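Local coordinates for protein sulfate transporter 4.1, chloroplastic (PDB 7LHV) that cotransports sulfate with protons across a membrane as a secondary active symporter of the SLC26/SulP family and may take part in regulating sulfate assimilation, at residues A[136-141]-A[370-375]; A[316-321]-A[418-423]. One frame throughout, in Å; residues are numbered along the deposited sequence.

Interaction 1 (A[136-141]-A[370-375])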
loop_
_atom_site.group_PDB
_atom_site.type_symbol
_atom_site.label_atom_id
_atom_site.label_comp_id
_atom_site.label_asym_id
_atom_site.label_seq_id
_atom_site.Cartn_x
_atom_site.Cartn_y
_atom_site.Cartn_z
ATOM N N PHE A 136 -10.831 9.470 33.876
ATOM C CA PHE A 136 -12.165 9.116 34.354
ATOM C C PHE A 136 -13.033 8.587 33.229
ATOM O O PHE A 136 -13.842 7.676 33.436
ATOM C CB PHE A 136 -12.853 10.312 35.016
ATOM C CG PHE A 136 -12.330 10.643 36.377
ATOM C CD1 PHE A 136 -11.124 11.291 36.537
ATOM C CD2 PHE A 136 -13.064 10.317 37.502
ATOM C CE1 PHE A 136 -10.655 11.598 37.795
ATOM C CE2 PHE A 136 -12.600 10.619 38.761
ATOM C CZ PHE A 136 -11.393 11.260 38.908
ATOM N N VAL A 137 -12.889 9.145 32.029
ATOM C CA VAL A 137 -13.661 8.630 30.909
ATOM C C VAL A 137 -13.159 7.249 30.515
ATOM O O VAL A 137 -13.951 6.321 30.318
ATOM C CB VAL A 137 -13.623 9.613 29.729
ATOM C CG1 VAL A 137 -14.367 9.033 28.551
ATOM C CG2 VAL A 137 -14.242 10.930 30.138
ATOM N N TYR A 138 -11.837 7.076 30.438
ATOM C CA TYR A 138 -11.308 5.803 29.965
ATOM C C TYR A 138 -11.698 4.669 30.898
ATOM O O TYR A 138 -12.118 3.597 30.445
ATOM C CB TYR A 138 -9.793 5.873 29.819
ATOM C CG TYR A 138 -9.205 4.613 29.241
ATOM C CD1 TYR A 138 -9.247 4.373 27.879
ATOM C CD2 TYR A 138 -8.623 3.655 30.056
ATOM C CE1 TYR A 138 -8.717 3.226 27.341
ATOM C CE2 TYR A 138 -8.091 2.502 29.527
ATOM C CZ TYR A 138 -8.141 2.293 28.168
ATOM O OH TYR A 138 -7.612 1.144 27.631
ATOM N N ALA A 139 -11.611 4.901 32.208
ATOM C CA ALA A 139 -11.983 3.875 33.173
ATOM C C ALA A 139 -13.429 3.439 33.012
ATOM O O ALA A 139 -13.788 2.345 33.458
ATOM C CB ALA A 139 -11.746 4.380 34.595
ATOM N N ILE A 140 -14.266 4.266 32.390
ATOM C CA ILE A 140 -15.636 3.862 32.109
ATOM C C ILE A 140 -15.765 3.225 30.729
ATOM O O ILE A 140 -16.574 2.311 30.545
ATOM C CB ILE A 140 -16.584 5.066 32.252
ATOM C CG1 ILE A 140 -16.457 5.677 33.646
ATOM C CG2 ILE A 140 -18.019 4.651 32.000
ATOM C CD1 ILE A 140 -17.219 6.971 33.812
ATOM N N PHE A 141 -14.971 3.667 29.754
ATOM C CA PHE A 141 -15.143 3.237 28.372
ATOM C C PHE A 141 -13.954 2.454 27.832
ATOM O O PHE A 141 -13.924 2.149 26.636
ATOM C CB PHE A 141 -15.417 4.446 27.473
ATOM C CG PHE A 141 -16.729 5.117 27.749
ATOM C CD1 PHE A 141 -17.917 4.530 27.360
ATOM C CD2 PHE A 141 -16.774 6.337 28.401
ATOM C CE1 PHE A 141 -19.126 5.143 27.613
ATOM C CE2 PHE A 141 -17.979 6.955 28.658
ATOM C CZ PHE A 141 -19.156 6.358 28.264
ATOM N N PHE A 370 -12.292 2.510 20.286
ATOM C CA PHE A 370 -13.480 3.307 20.561
ATOM C C PHE A 370 -13.382 3.975 21.930
ATOM O O PHE A 370 -13.755 5.144 22.090
ATOM C CB PHE A 370 -14.734 2.441 20.463
ATOM C CG PHE A 370 -16.009 3.203 20.666
ATOM C CD1 PHE A 370 -16.560 3.934 19.630
ATOM C CD2 PHE A 370 -16.658 3.188 21.888
ATOM C CE1 PHE A 370 -17.729 4.640 19.806
ATOM C CE2 PHE A 370 -17.832 3.893 22.070
ATOM C CZ PHE A 370 -18.367 4.619 21.028
ATOM N N GLY A 371 -12.878 3.249 22.929
ATOM C CA GLY A 371 -12.702 3.836 24.247
ATOM C C GLY A 371 -11.687 4.962 24.257
ATOM O O GLY A 371 -11.903 6.000 24.890
ATOM N N LEU A 372 -10.567 4.776 23.554
ATOM C CA LEU A 372 -9.587 5.853 23.435
ATOM C C LEU A 372 -10.191 7.074 22.757
ATOM O O LEU A 372 -9.947 8.209 23.179
ATOM C CB LEU A 372 -8.358 5.381 22.661
ATOM C CG LEU A 372 -7.453 4.337 23.299
ATOM C CD1 LEU A 372 -6.382 3.910 22.316
ATOM C CD2 LEU A 372 -6.830 4.906 24.546
ATOM N N GLY A 373 -10.972 6.861 21.698
ATOM C CA GLY A 373 -11.597 7.982 21.020
ATOM C C GLY A 373 -12.580 8.729 21.898
ATOM O O GLY A 373 -12.611 9.960 21.899
ATOM N N VAL A 374 -13.400 7.996 22.652
ATOM C CA VAL A 374 -14.349 8.646 23.552
ATOM C C VAL A 374 -13.609 9.437 24.624
ATOM O O VAL A 374 -13.983 10.573 24.953
ATOM C CB VAL A 374 -15.302 7.606 24.166
ATOM C CG1 VAL A 374 -16.106 8.223 25.290
ATOM C CG2 VAL A 374 -16.223 7.055 23.101
ATOM N N ALA A 375 -12.545 8.852 25.181
ATOM C CA ALA A 375 -11.755 9.557 26.182
ATOM C C ALA A 375 -11.156 10.833 25.611
ATOM O O ALA A 375 -11.183 11.884 26.260
ATOM C CB ALA A 375 -10.656 8.644 26.721
#
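Phe141, the last residue of helix 125-141, lies across Val374 of helix 365-381, and Tyr138, one turn back, reaches to the other flank of the same helix. The valine methyl CG1 sits over one face of the phenylalanine ring, 4.1 Å from the centroid and 27° off the ring normal: a CH-pi contact in which the two side chains cross at about a right angle. The same methyl also touches Val137 CG1 at 3.8 Å, so ring and valine meet it side by side from the direction of helix 125-141. Val137 CG1 also rests on the backbone of the partner helix, 3.6 Å from Ala375 CA.

Tyr138 starts from a bond that does not aim at the partner helix, but with CG anti to the backbone N (chi1 -176°) its ring swings over. CE1 comes within 3.8 Å of Leu372 CD2, the two side chains lying alongside and pointing the same way, while the carbonyl of Gly371 lies at the ring edge. The hydroxyl goes further, hydrogen-bonding to the carboxylate of Glu368 on the same partner helix. Having no side chain, Gly371 lets the backbones close in, its CA 4.8 Å from that of Phe141 and in CA-H...O contact with the Phe141 carbonyl. The local axes are 8.6 Å apart, roughly antiparallel at 151°. Helix 173-194 supports Val374 through Cys190 and Leu372 through Glu189. This is glycine-assisted packing of two roughly antiparallel membrane helices, within what, as in SLC26 relatives, is probably the transporter's core domain.

Interaction 2 (A[316-321]-A[418-423])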
loop_
_atom_site.group_PDB
_atom_site.type_symbol
_atom_site.label_atom_id
_atom_site.label_comp_id
_atom_site.label_asym_id
_atom_site.label_seq_id
_atom_site.Cartn_x
_atom_site.Cartn_y
_atom_site.Cartn_z
ATOM N N GLN A 316 -5.278 27.450 39.333
ATOM C CA GLN A 316 -5.812 26.498 40.292
ATOM C C GLN A 316 -7.271 26.202 39.979
ATOM O O GLN A 316 -8.056 27.118 39.720
ATOM C CB GLN A 316 -5.693 27.031 41.721
ATOM C CG GLN A 316 -6.227 26.084 42.780
ATOM C CD GLN A 316 -6.147 26.668 44.175
ATOM O OE1 GLN A 316 -5.300 27.513 44.459
ATOM N NE2 GLN A 316 -7.031 26.216 45.055
ATOM N N GLY A 317 -7.629 24.922 40.006
ATOM C CA GLY A 317 -9.009 24.533 39.805
ATOM C C GLY A 317 -9.207 23.550 38.672
ATOM O O GLY A 317 -8.361 23.436 37.780
ATOM N N LEU A 318 -10.326 22.832 38.700
ATOM C CA LEU A 318 -10.629 21.872 37.655
ATOM C C LEU A 318 -10.960 22.596 36.350
ATOM O O LEU A 318 -11.483 23.712 36.364
ATOM C CB LEU A 318 -11.800 20.989 38.069
ATOM C CG LEU A 318 -11.676 20.305 39.429
ATOM C CD1 LEU A 318 -12.931 19.517 39.747
ATOM C CD2 LEU A 318 -10.453 19.409 39.465
ATOM N N PRO A 319 -10.657 21.983 35.207
ATOM C CA PRO A 319 -11.019 22.597 33.927
ATOM C C PRO A 319 -12.526 22.670 33.748
ATOM O O PRO A 319 -13.280 21.851 34.281
ATOM C CB PRO A 319 -10.379 21.667 32.892
ATOM C CG PRO A 319 -10.219 20.370 33.598
ATOM C CD PRO A 319 -9.939 20.712 35.025
ATOM N N THR A 320 -12.962 23.669 32.988
ATOM C CA THR A 320 -14.374 23.895 32.721
ATOM C C THR A 320 -14.730 23.481 31.299
ATOM O O THR A 320 -13.879 23.423 30.408
ATOM C CB THR A 320 -14.739 25.367 32.940
ATOM O OG1 THR A 320 -13.927 26.192 32.096
ATOM C CG2 THR A 320 -14.517 25.758 34.391
ATOM N N PHE A 321 -16.013 23.188 31.097
ATOM C CA PHE A 321 -16.494 22.772 29.787
ATOM C C PHE A 321 -16.394 23.922 28.794
ATOM O O PHE A 321 -16.796 25.051 29.093
ATOM C CB PHE A 321 -17.938 22.283 29.885
ATOM C CG PHE A 321 -18.448 21.641 28.627
ATOM C CD1 PHE A 321 -18.294 20.281 28.418
ATOM C CD2 PHE A 321 -19.077 22.394 27.653
ATOM C CE1 PHE A 321 -18.759 19.687 27.264
ATOM C CE2 PHE A 321 -19.544 21.807 26.497
ATOM C CZ PHE A 321 -19.383 20.451 26.303
ATOM N N SER A 418 -4.420 17.279 43.046
ATOM C CA SER A 418 -3.428 18.273 42.659
ATOM C C SER A 418 -4.111 19.528 42.137
ATOM O O SER A 418 -3.869 20.635 42.635
ATOM C CB SER A 418 -2.484 17.694 41.606
ATOM O OG SER A 418 -1.792 16.566 42.110
ATOM N N LEU A 419 -5.053 19.354 41.207
ATOM C CA LEU A 419 -5.717 20.496 40.596
ATOM C C LEU A 419 -6.496 21.305 41.618
ATOM O O LEU A 419 -6.875 22.446 41.336
ATOM C CB LEU A 419 -6.649 20.027 39.479
ATOM C CG LEU A 419 -5.978 19.487 38.219
ATOM C CD1 LEU A 419 -6.991 18.786 37.337
ATOM C CD2 LEU A 419 -5.306 20.605 37.463
ATOM N N LEU A 420 -6.739 20.741 42.799
ATOM C CA LEU A 420 -7.416 21.470 43.856
ATOM C C LEU A 420 -6.476 21.957 44.945
ATOM O O LEU A 420 -6.792 22.943 45.618
ATOM C CB LEU A 420 -8.502 20.595 44.489
ATOM C CG LEU A 420 -9.715 20.288 43.611
ATOM C CD1 LEU A 420 -10.601 19.249 44.275
ATOM C CD2 LEU A 420 -10.497 21.554 43.317
ATOM N N PHE A 421 -5.332 21.302 45.147
ATOM C CA PHE A 421 -4.558 21.610 46.344
ATOM C C PHE A 421 -3.070 21.818 46.096
ATOM O O PHE A 421 -2.417 22.557 46.840
ATOM C CB PHE A 421 -4.754 20.505 47.384
ATOM C CG PHE A 421 -6.193 20.221 47.701
ATOM C CD1 PHE A 421 -6.983 21.185 48.303
ATOM C CD2 PHE A 421 -6.755 18.994 47.398
ATOM C CE1 PHE A 421 -8.307 20.930 48.596
ATOM C CE2 PHE A 421 -8.079 18.733 47.690
ATOM C CZ PHE A 421 -8.855 19.703 48.289
ATOM N N LEU A 422 -2.519 21.182 45.065
ATOM C CA LEU A 422 -1.076 21.177 44.875
ATOM C C LEU A 422 -0.587 22.202 43.863
ATOM O O LEU A 422 0.628 22.389 43.738
ATOM C CB LEU A 422 -0.608 19.783 44.449
ATOM C CG LEU A 422 -0.686 18.680 45.506
ATOM C CD1 LEU A 422 0.304 17.575 45.188
ATOM C CD2 LEU A 422 -0.432 19.242 46.895
ATOM N N THR A 423 -1.487 22.871 43.143
ATOM C CA THR A 423 -1.056 23.880 42.181
ATOM C C THR A 423 -0.297 25.052 42.801
ATOM O O THR A 423 0.680 25.503 42.179
ATOM C CB THR A 423 -2.257 24.368 41.358
ATOM O OG1 THR A 423 -3.231 24.971 42.217
ATOM C CG2 THR A 423 -2.890 23.210 40.608
#
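The backbone N of Gly317 donates to the carbonyl O of Leu419 at 2.9 Å. The donor N lies nearly in line with the C=O bond (166° at O), although the bond is bent at the hydrogen, to 134°. The helix makes this acceptor available: around 418-422 it widens into a pi-type turn, Leu422 N binds Ser418 O, and Thr423 N turns weakly to that same carbonyl instead of to Leu419 O.

On one side of the bond Gln316 reaches out fully extended, CG anti to its backbone N (chi1 -180°), and crosses Thr423 at about a right angle. It is the aliphatic part of the glutamine that lies against the threonine hydroxyl, CG 3.2 Å from OG1, while its amide NE2 comes to 3.3 Å from Leu420 O. On the other side, Leu318 drapes over the helix: CD2 rests 3.9 Å from Leu419 CB, and CG comes to 4.3 Å from Leu420 CD2. Leu419 also meets the ring of Pro319, whose CD is 4.2 Å from its CD1.

Gln316, Leu318 and Leu420 stay on the surface, whereas Leu419, Pro319 and Thr423 are buried. Beneath them runs helix 125-141: Leu419 packs on Ile125 and Tyr129, Pro319 on Tyr129 and Leu318 on Phe132, so that this part of the loop between helices 284-300 and 330-358, residues 316-321, is laid over the seam between helices 125-141 and 406-426.

Overall arrangement
Interactions 1 and 2 have centres 21 Å apart and do not touch, their nearest atoms being about 8 Å from each other. Along the chain their segments alternate: 136-141, 316-321, 370-375, then 418-423. Helix 125-141 connects them, meeting helix 365-381 at its C-terminal end in interaction 1 and backing interaction 2 with residues nearer its start. Helix 406-426 also packs on it directly, Leu409 touching Phe136 and Ala139. All four segments fall within the sulfate permease region: interaction 1 pairs an early with a late membrane helix in the buried part of the bundle, and interaction 2 lays a connecting loop on helix 406-426 at its periphery.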